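Local coordinates for protein ribonucleotide monophosphatase NagD (Escherichia coli, PDB 2C4N) that hydrolyses nucleoside 5'-phosphates to nucleoside and phosphate with the help of magnesium, and probably accepts many other phosphorylated substrates, at residues N5-I10 / T196-D201; P37-T42 / L186-A191; G214-L219 / P237-P242. All coordinates share one frame; numbering follows the deposited sequence.

Contact 1: residues N5-I10 / T196-D201; sequences NVICDI and TVIVGD. With MG (magnesium ion), chain B.
Asp-9 and Asp-201 grip the magnesium ion at the C-terminal edge of the parallel core sheet, where strands 5-9 and 196-200 run side by side. Each carboxylate gives one oxygen: Asp-9 OD2 at 2.2 Å from the metal, Asp-201 OD1 at 2.3 Å, with the two carboxylate planes 10° apart. Asp-9 OD2 and Asp-201 OD1 lie 2.9 Å from each other, a closeness that the shared cation probably makes tolerable. The second oxygens look elsewhere, Asp-9 OD1 to Lys-176 in a salt bridge and Asp-201 OD2 to Val-224 N and a metal-bound water. Asp-9 opens the DxD signature of the HAD superfamily, and Asp-11 adds its backbone O to the same magnesium. Behind the site the strands pair in a parallel ladder: Asp-9 N donates to Val-199 O over 2.8 Å at 171°, Val-199 N to Ile-7 O, and Ile-7 N to Val-197 O. Val-197 N to Asn-5 O is weak at 3.3 Å. On the face carrying Ile-7, its CG2 meets CG1 of Ile-198 at 4.0 Å, because that CG1 stands anti to its own backbone N (chi1 174°). On the other face Val-6 CG2 lies alongside Val-197 CG1, and Cys-8 SG approaches Val-199 CB at 4.0 Å.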
# COMPACT_ATOMS: atom_id res chain seq x y z
N ASN A 5 15.88 -28.52 21.03
CA ASN A 5 16.22 -28.32 19.62
C ASN A 5 16.56 -26.85 19.40
O ASN A 5 16.08 -25.98 20.12
CB ASN A 5 15.04 -28.71 18.74
CG ASN A 5 14.46 -30.06 19.09
OD1 ASN A 5 14.96 -31.10 18.66
ND2 ASN A 5 13.39 -30.06 19.88
N VAL A 6 17.37 -26.58 18.39
CA VAL A 6 17.77 -25.20 18.12
C VAL A 6 17.76 -24.81 16.65
O VAL A 6 18.33 -25.51 15.82
CB VAL A 6 19.20 -24.91 18.66
CG1 VAL A 6 19.59 -23.47 18.34
CG2 VAL A 6 19.26 -25.17 20.16
N ILE A 7 17.10 -23.70 16.35
CA ILE A 7 17.08 -23.16 14.99
C ILE A 7 17.89 -21.88 15.14
O ILE A 7 17.55 -21.02 15.96
CB ILE A 7 15.67 -22.77 14.51
CG1 ILE A 7 14.82 -24.03 14.31
CG2 ILE A 7 15.77 -22.01 13.19
CD1 ILE A 7 13.38 -23.72 13.89
N CYS A 8 18.97 -21.75 14.39
CA CYS A 8 19.80 -20.57 14.50
C CYS A 8 19.97 -19.88 13.16
O CYS A 8 20.43 -20.49 12.18
CB CYS A 8 21.17 -20.92 15.08
SG CYS A 8 22.23 -19.49 15.41
N ASP A 9 19.60 -18.61 13.11
CA ASP A 9 19.73 -17.84 11.90
C ASP A 9 21.22 -17.66 11.58
O ASP A 9 22.06 -17.66 12.48
CB ASP A 9 19.06 -16.48 12.07
CG ASP A 9 19.26 -15.60 10.87
OD1 ASP A 9 18.85 -16.01 9.76
OD2 ASP A 9 19.83 -14.52 11.04
N ILE A 10 21.54 -17.50 10.30
CA ILE A 10 22.94 -17.36 9.90
C ILE A 10 23.50 -15.95 9.84
O ILE A 10 24.34 -15.58 10.66
CB ILE A 10 23.16 -18.05 8.52
CG1 ILE A 10 22.99 -19.56 8.69
CG2 ILE A 10 24.55 -17.71 7.96
CD1 ILE A 10 23.00 -20.35 7.39
N THR A 196 11.67 -25.95 21.32
CA THR A 196 12.61 -25.39 20.36
C THR A 196 12.76 -23.89 20.52
O THR A 196 11.80 -23.18 20.80
CB THR A 196 12.17 -25.69 18.92
OG1 THR A 196 12.01 -27.11 18.76
CG2 THR A 196 13.22 -25.20 17.92
N VAL A 197 13.99 -23.42 20.36
CA VAL A 197 14.29 -22.01 20.46
C VAL A 197 14.86 -21.59 19.12
O VAL A 197 15.49 -22.39 18.42
CB VAL A 197 15.34 -21.72 21.56
CG1 VAL A 197 16.65 -22.43 21.23
CG2 VAL A 197 15.58 -20.21 21.69
N ILE A 198 14.62 -20.35 18.73
CA ILE A 198 15.20 -19.85 17.50
C ILE A 198 16.04 -18.66 17.90
O ILE A 198 15.64 -17.86 18.74
CB ILE A 198 14.13 -19.40 16.46
CG1 ILE A 198 14.84 -18.76 15.26
CG2 ILE A 198 13.13 -18.43 17.09
CD1 ILE A 198 13.95 -18.56 14.05
N VAL A 199 17.24 -18.57 17.33
CA VAL A 199 18.15 -17.46 17.61
C VAL A 199 18.23 -16.64 16.33
O VAL A 199 18.47 -17.18 15.26
CB VAL A 199 19.57 -17.96 17.97
CG1 VAL A 199 20.48 -16.78 18.27
CG2 VAL A 199 19.52 -18.91 19.16
N GLY A 200 18.01 -15.33 16.44
CA GLY A 200 18.07 -14.49 15.25
C GLY A 200 18.42 -13.06 15.58
O GLY A 200 18.38 -12.65 16.74
N ASP A 201 18.76 -12.28 14.55
CA ASP A 201 19.14 -10.88 14.74
C ASP A 201 18.09 -9.90 14.24
O ASP A 201 18.21 -8.69 14.48
CB ASP A 201 20.45 -10.59 14.02
CG ASP A 201 20.33 -10.75 12.53
OD1 ASP A 201 19.91 -11.84 12.11
OD2 ASP A 201 20.65 -9.80 11.78
MG MG B . 19.90 -12.57 9.95
O HOH W 1 20.18 -10.41 9.11
O HOH W 2 17.60 -12.36 10.17

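Contact 2: residues P37-T42 / L186-A191; sequences PLVLLT and LNKMQA. With PO4 (phosphate ion), chain D.
Met-189, in the last turn of helix 180-189, sits over the start of strand 38-42, its CA 5.9 Å from Pro-37 CA, and no hydrogen bond joins the two segments. The methionine does most of the touching. Its CG stands beside the backbone N (chi1 -60°) and meets Val-39 CG2 at 3.4 Å, tighter than ordinary van der Waals contact. Further out, SD lies 3.8 Å from Pro-37 CB and 3.6 Å from Pro-37 O. The chain then bends at chi3 (-78°), and CE still stays within 4.1 Å of Val-39 CG2. Lys-188 reaches the same methyl from its aliphatic stem, CD to Val-39 CG2 at 4.0 Å, while its NZ goes on to bond Ser-66 O. With an alanine at Met-189, CG, SD and CE are gone, which would probably open a gap beside Val-39 CG2 and Pro-37 O and leave that methyl little from this helix besides the lysine stem. The helix ends in a Schellman motif: Gln-190 takes positive phi and Ala-191 N bonds Leu-186 O at 2.9 Å. At the far end of the strand, Thr-42 OG1 lies 3.1 Å from O1 of a bound phosphate, consistent with its inferred role in substrate binding. A helix packed on one face of the parallel sheet, running roughly opposite to the strand, with phosphate at the strands' C-terminal ends, fits the Rossmann-like HAD core.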
# COMPACT_ATOMS: atom_id res chain seq x y z
N PRO A 37 19.23 -31.38 18.32
CA PRO A 37 19.08 -31.21 16.87
C PRO A 37 19.31 -29.73 16.53
O PRO A 37 18.86 -28.85 17.26
CB PRO A 37 17.65 -31.67 16.62
CG PRO A 37 17.50 -32.77 17.64
CD PRO A 37 18.10 -32.14 18.88
N LEU A 38 20.01 -29.48 15.44
CA LEU A 38 20.33 -28.12 15.04
C LEU A 38 20.05 -27.82 13.57
O LEU A 38 20.36 -28.63 12.69
CB LEU A 38 21.81 -27.84 15.31
CG LEU A 38 22.39 -26.49 14.87
CD1 LEU A 38 21.84 -25.39 15.76
CD2 LEU A 38 23.92 -26.54 14.96
N VAL A 39 19.47 -26.66 13.32
CA VAL A 39 19.19 -26.22 11.96
C VAL A 39 19.73 -24.80 11.82
O VAL A 39 19.42 -23.93 12.63
CB VAL A 39 17.68 -26.21 11.66
CG1 VAL A 39 17.41 -25.48 10.35
CG2 VAL A 39 17.16 -27.64 11.56
N LEU A 40 20.57 -24.59 10.81
CA LEU A 40 21.12 -23.27 10.54
C LEU A 40 20.29 -22.75 9.38
O LEU A 40 20.37 -23.24 8.26
CB LEU A 40 22.61 -23.37 10.18
CG LEU A 40 23.48 -23.96 11.29
CD1 LEU A 40 24.95 -23.81 10.92
CD2 LEU A 40 23.18 -23.26 12.62
N LEU A 41 19.48 -21.75 9.69
CA LEU A 41 18.54 -21.17 8.74
C LEU A 41 18.96 -19.89 8.04
O LEU A 41 19.60 -19.02 8.63
CB LEU A 41 17.22 -20.93 9.47
CG LEU A 41 16.02 -20.37 8.69
CD1 LEU A 41 15.41 -21.47 7.83
CD2 LEU A 41 14.99 -19.81 9.66
N THR A 42 18.60 -19.79 6.77
CA THR A 42 18.86 -18.57 6.01
C THR A 42 17.72 -18.37 5.03
O THR A 42 17.23 -19.32 4.42
CB THR A 42 20.19 -18.59 5.23
OG1 THR A 42 20.30 -17.37 4.49
CG2 THR A 42 20.26 -19.77 4.27
N LEU A 186 11.22 -27.40 11.96
CA LEU A 186 10.89 -28.30 13.06
C LEU A 186 10.72 -29.72 12.53
O LEU A 186 11.20 -30.68 13.12
CB LEU A 186 9.60 -27.86 13.77
CG LEU A 186 9.62 -26.55 14.56
CD1 LEU A 186 8.21 -26.23 15.04
CD2 LEU A 186 10.56 -26.67 15.75
N ASN A 187 10.01 -29.88 11.43
CA ASN A 187 9.81 -31.18 10.85
C ASN A 187 11.15 -31.79 10.46
O ASN A 187 11.32 -32.95 10.53
CB ASN A 187 8.83 -31.18 9.64
CG ASN A 187 7.41 -30.61 9.97
OD1 ASN A 187 7.03 -30.47 11.11
ND2 ASN A 187 6.68 -30.24 8.94
N LYS A 188 12.07 -30.97 10.01
CA LYS A 188 13.40 -31.44 9.64
C LYS A 188 14.11 -32.04 10.85
O LYS A 188 14.88 -32.98 10.72
CB LYS A 188 14.23 -30.28 9.06
CG LYS A 188 15.70 -30.60 8.77
CD LYS A 188 16.38 -29.43 8.06
CE LYS A 188 17.91 -29.54 8.03
NZ LYS A 188 18.42 -30.65 7.19
N MET A 189 13.82 -31.50 12.03
CA MET A 189 14.43 -32.00 13.27
C MET A 189 13.48 -32.95 14.00
O MET A 189 13.84 -33.50 15.04
CB MET A 189 14.77 -30.85 14.22
CG MET A 189 15.74 -29.82 13.69
SD MET A 189 16.13 -28.57 14.94
CE MET A 189 14.66 -27.52 14.85
N GLN A 190 12.28 -33.13 13.46
CA GLN A 190 11.28 -33.99 14.09
C GLN A 190 11.10 -33.45 15.51
O GLN A 190 11.02 -34.20 16.48
CB GLN A 190 11.77 -35.44 14.14
CG GLN A 190 12.09 -36.03 12.78
CD GLN A 190 12.74 -37.40 12.88
OE1 GLN A 190 12.18 -38.33 13.48
NE2 GLN A 190 13.93 -37.53 12.31
N ALA A 191 11.02 -32.12 15.61
CA ALA A 191 10.88 -31.46 16.90
C ALA A 191 9.56 -30.74 17.07
O ALA A 191 8.88 -30.42 16.09
CB ALA A 191 12.02 -30.48 17.08
P PO4 D . 19.57 -14.60 6.90
O1 PO4 D . 20.41 -15.78 7.20
O2 PO4 D . 18.14 -15.00 6.86
O3 PO4 D . 19.76 -13.58 7.94
O4 PO4 D . 19.96 -14.03 5.59

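Contact 3: residues G214-L219 / P237-P242; sequences GLETIL and PSWIYP
Thr-217 and Ser-238 tie strand 239-241, the outermost strand of the parallel HAD core sheet within this chain, to strand 216-220. Each serves the other's backbone. Thr-217 N donates to Ser-238 OG over 2.9 Å at 165°, and Ser-238 N returns the favour to Thr-217 OG1 at 3.2 Å. That hydroxyl reaches it from between its own backbone N and carbonyl carbon (chi1 59°). Ser-238 N also makes a weak bond to Thr-217 O, which accepts a second proton, from Trp-239 N at 3.1 Å and in the carbonyl plane. From there the regular parallel pattern takes over: Leu-219 N to Trp-239 O at 2.9 Å, then Tyr-241 N to Leu-219 O at 2.9 Å. The backbone of Glu-216 and Ile-218 is occupied on the inner flank, bonded to Thr-196, Ile-198 and Gly-200. Apolar groups fill in around this ladder, with Leu-219 CB lying alongside Pro-237 CG at 3.7 Å, next to Leu-203, and Ile-218 CG2 at the edge of the Tyr-241 ring. Ile-218 CG1 comes obliquely to Trp-239 CE3 at 3.5 Å. At the rim of the indole, Glu-216 OE1 sits in the ring plane 3.0 Å from Trp-239 CH2, its carboxylate turned 75° from the ring.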
# COMPACT_ATOMS: atom_id res chain seq x y z
N GLY A 214 5.20 -20.41 17.90
CA GLY A 214 5.16 -20.94 19.25
C GLY A 214 6.51 -21.27 19.85
O GLY A 214 6.60 -22.00 20.83
N LEU A 215 7.58 -20.72 19.27
CA LEU A 215 8.92 -20.99 19.79
C LEU A 215 9.42 -19.95 20.77
O LEU A 215 8.98 -18.80 20.76
CB LEU A 215 9.93 -21.07 18.64
CG LEU A 215 10.14 -22.33 17.80
CD1 LEU A 215 8.88 -22.67 17.04
CD2 LEU A 215 11.30 -22.10 16.85
N GLU A 216 10.36 -20.37 21.62
CA GLU A 216 11.00 -19.45 22.54
C GLU A 216 11.97 -18.74 21.60
O GLU A 216 12.49 -19.36 20.67
CB GLU A 216 11.77 -20.20 23.63
CG GLU A 216 10.92 -20.63 24.81
CD GLU A 216 11.74 -21.22 25.95
OE1 GLU A 216 12.97 -21.36 25.79
OE2 GLU A 216 11.14 -21.55 26.99
N THR A 217 12.21 -17.46 21.83
CA THR A 217 13.10 -16.71 20.94
C THR A 217 14.24 -16.01 21.65
O THR A 217 14.10 -15.54 22.78
CB THR A 217 12.30 -15.64 20.17
OG1 THR A 217 11.67 -14.76 21.12
CG2 THR A 217 11.21 -16.29 19.31
N ILE A 218 15.38 -15.94 20.96
CA ILE A 218 16.55 -15.25 21.49
C ILE A 218 17.02 -14.28 20.43
O ILE A 218 17.34 -14.66 19.31
CB ILE A 218 17.73 -16.21 21.79
CG1 ILE A 218 17.33 -17.20 22.88
CG2 ILE A 218 18.95 -15.41 22.24
CD1 ILE A 218 18.44 -18.19 23.24
N LEU A 219 17.04 -13.00 20.78
CA LEU A 219 17.50 -11.98 19.85
C LEU A 219 18.95 -11.63 20.17
O LEU A 219 19.28 -11.36 21.32
CB LEU A 219 16.66 -10.70 20.00
CG LEU A 219 17.15 -9.47 19.22
CD1 LEU A 219 16.84 -9.62 17.73
CD2 LEU A 219 16.47 -8.22 19.76
N PRO A 237 11.34 -10.64 22.59
CA PRO A 237 12.13 -11.87 22.66
C PRO A 237 12.14 -12.47 24.06
O PRO A 237 12.03 -11.75 25.05
CB PRO A 237 13.53 -11.41 22.24
CG PRO A 237 13.28 -10.13 21.44
CD PRO A 237 12.20 -9.49 22.25
N SER A 238 12.28 -13.79 24.13
CA SER A 238 12.35 -14.47 25.42
C SER A 238 13.63 -14.00 26.12
O SER A 238 13.65 -13.79 27.33
CB SER A 238 12.38 -15.98 25.20
OG SER A 238 11.29 -16.40 24.40
N TRP A 239 14.69 -13.85 25.33
CA TRP A 239 16.00 -13.40 25.82
C TRP A 239 16.67 -12.52 24.77
O TRP A 239 16.34 -12.59 23.58
CB TRP A 239 16.92 -14.59 26.08
CG TRP A 239 16.47 -15.53 27.14
CD1 TRP A 239 16.58 -15.37 28.49
CD2 TRP A 239 15.86 -16.82 26.93
NE1 TRP A 239 16.08 -16.48 29.14
CE2 TRP A 239 15.64 -17.38 28.21
CE3 TRP A 239 15.49 -17.54 25.80
CZ2 TRP A 239 15.06 -18.64 28.38
CZ3 TRP A 239 14.91 -18.80 25.96
CH2 TRP A 239 14.70 -19.33 27.25
N ILE A 240 17.63 -11.70 25.22
CA ILE A 240 18.38 -10.82 24.34
C ILE A 240 19.84 -10.79 24.76
O ILE A 240 20.15 -10.60 25.94
CB ILE A 240 17.85 -9.37 24.39
CG1 ILE A 240 16.36 -9.33 24.07
CG2 ILE A 240 18.63 -8.51 23.39
CD1 ILE A 240 15.74 -7.96 24.22
N TYR A 241 20.75 -11.01 23.81
CA TYR A 241 22.18 -10.98 24.11
C TYR A 241 22.92 -10.21 23.02
O TYR A 241 22.43 -10.08 21.90
CB TYR A 241 22.77 -12.40 24.19
CG TYR A 241 22.22 -13.23 25.32
CD1 TYR A 241 21.18 -14.13 25.10
CD2 TYR A 241 22.71 -13.10 26.61
CE1 TYR A 241 20.64 -14.87 26.14
CE2 TYR A 241 22.19 -13.83 27.66
CZ TYR A 241 21.15 -14.72 27.42
OH TYR A 241 20.60 -15.44 28.46
N PRO A 242 24.10 -9.68 23.35
CA PRO A 242 24.88 -8.93 22.36
C PRO A 242 25.20 -9.85 21.17
O PRO A 242 25.12 -9.43 20.02
CB PRO A 242 26.14 -8.54 23.13
CG PRO A 242 25.64 -8.40 24.54
CD PRO A 242 24.74 -9.61 24.68

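All three contacts involve one six-stranded parallel sheet, ordered 68-70, 38-42, 5-9, 196-200, 216-220, 239-241. Contact 1 pairs the two middle strands; contact 2, which sets helix 180-189 on the sheet, and contact 3 flank it, their centres about 9 Å from its own and about 17 Å apart. Backbone bonds link them, Cys-8 N to Val-39 O and Ile-218 N to Ile-198 O. Along the chain, contact 2 is nested within the loop that contact 1 closes, and contact 3 follows. Helix 180-189 precedes strand 196-200, where the long excursion from strand 5-9 returns. Contact 1 holds magnesium ligands, Thr-42 of contact 2 lies by the phosphate, and contact 3 extends the sheet to its edge.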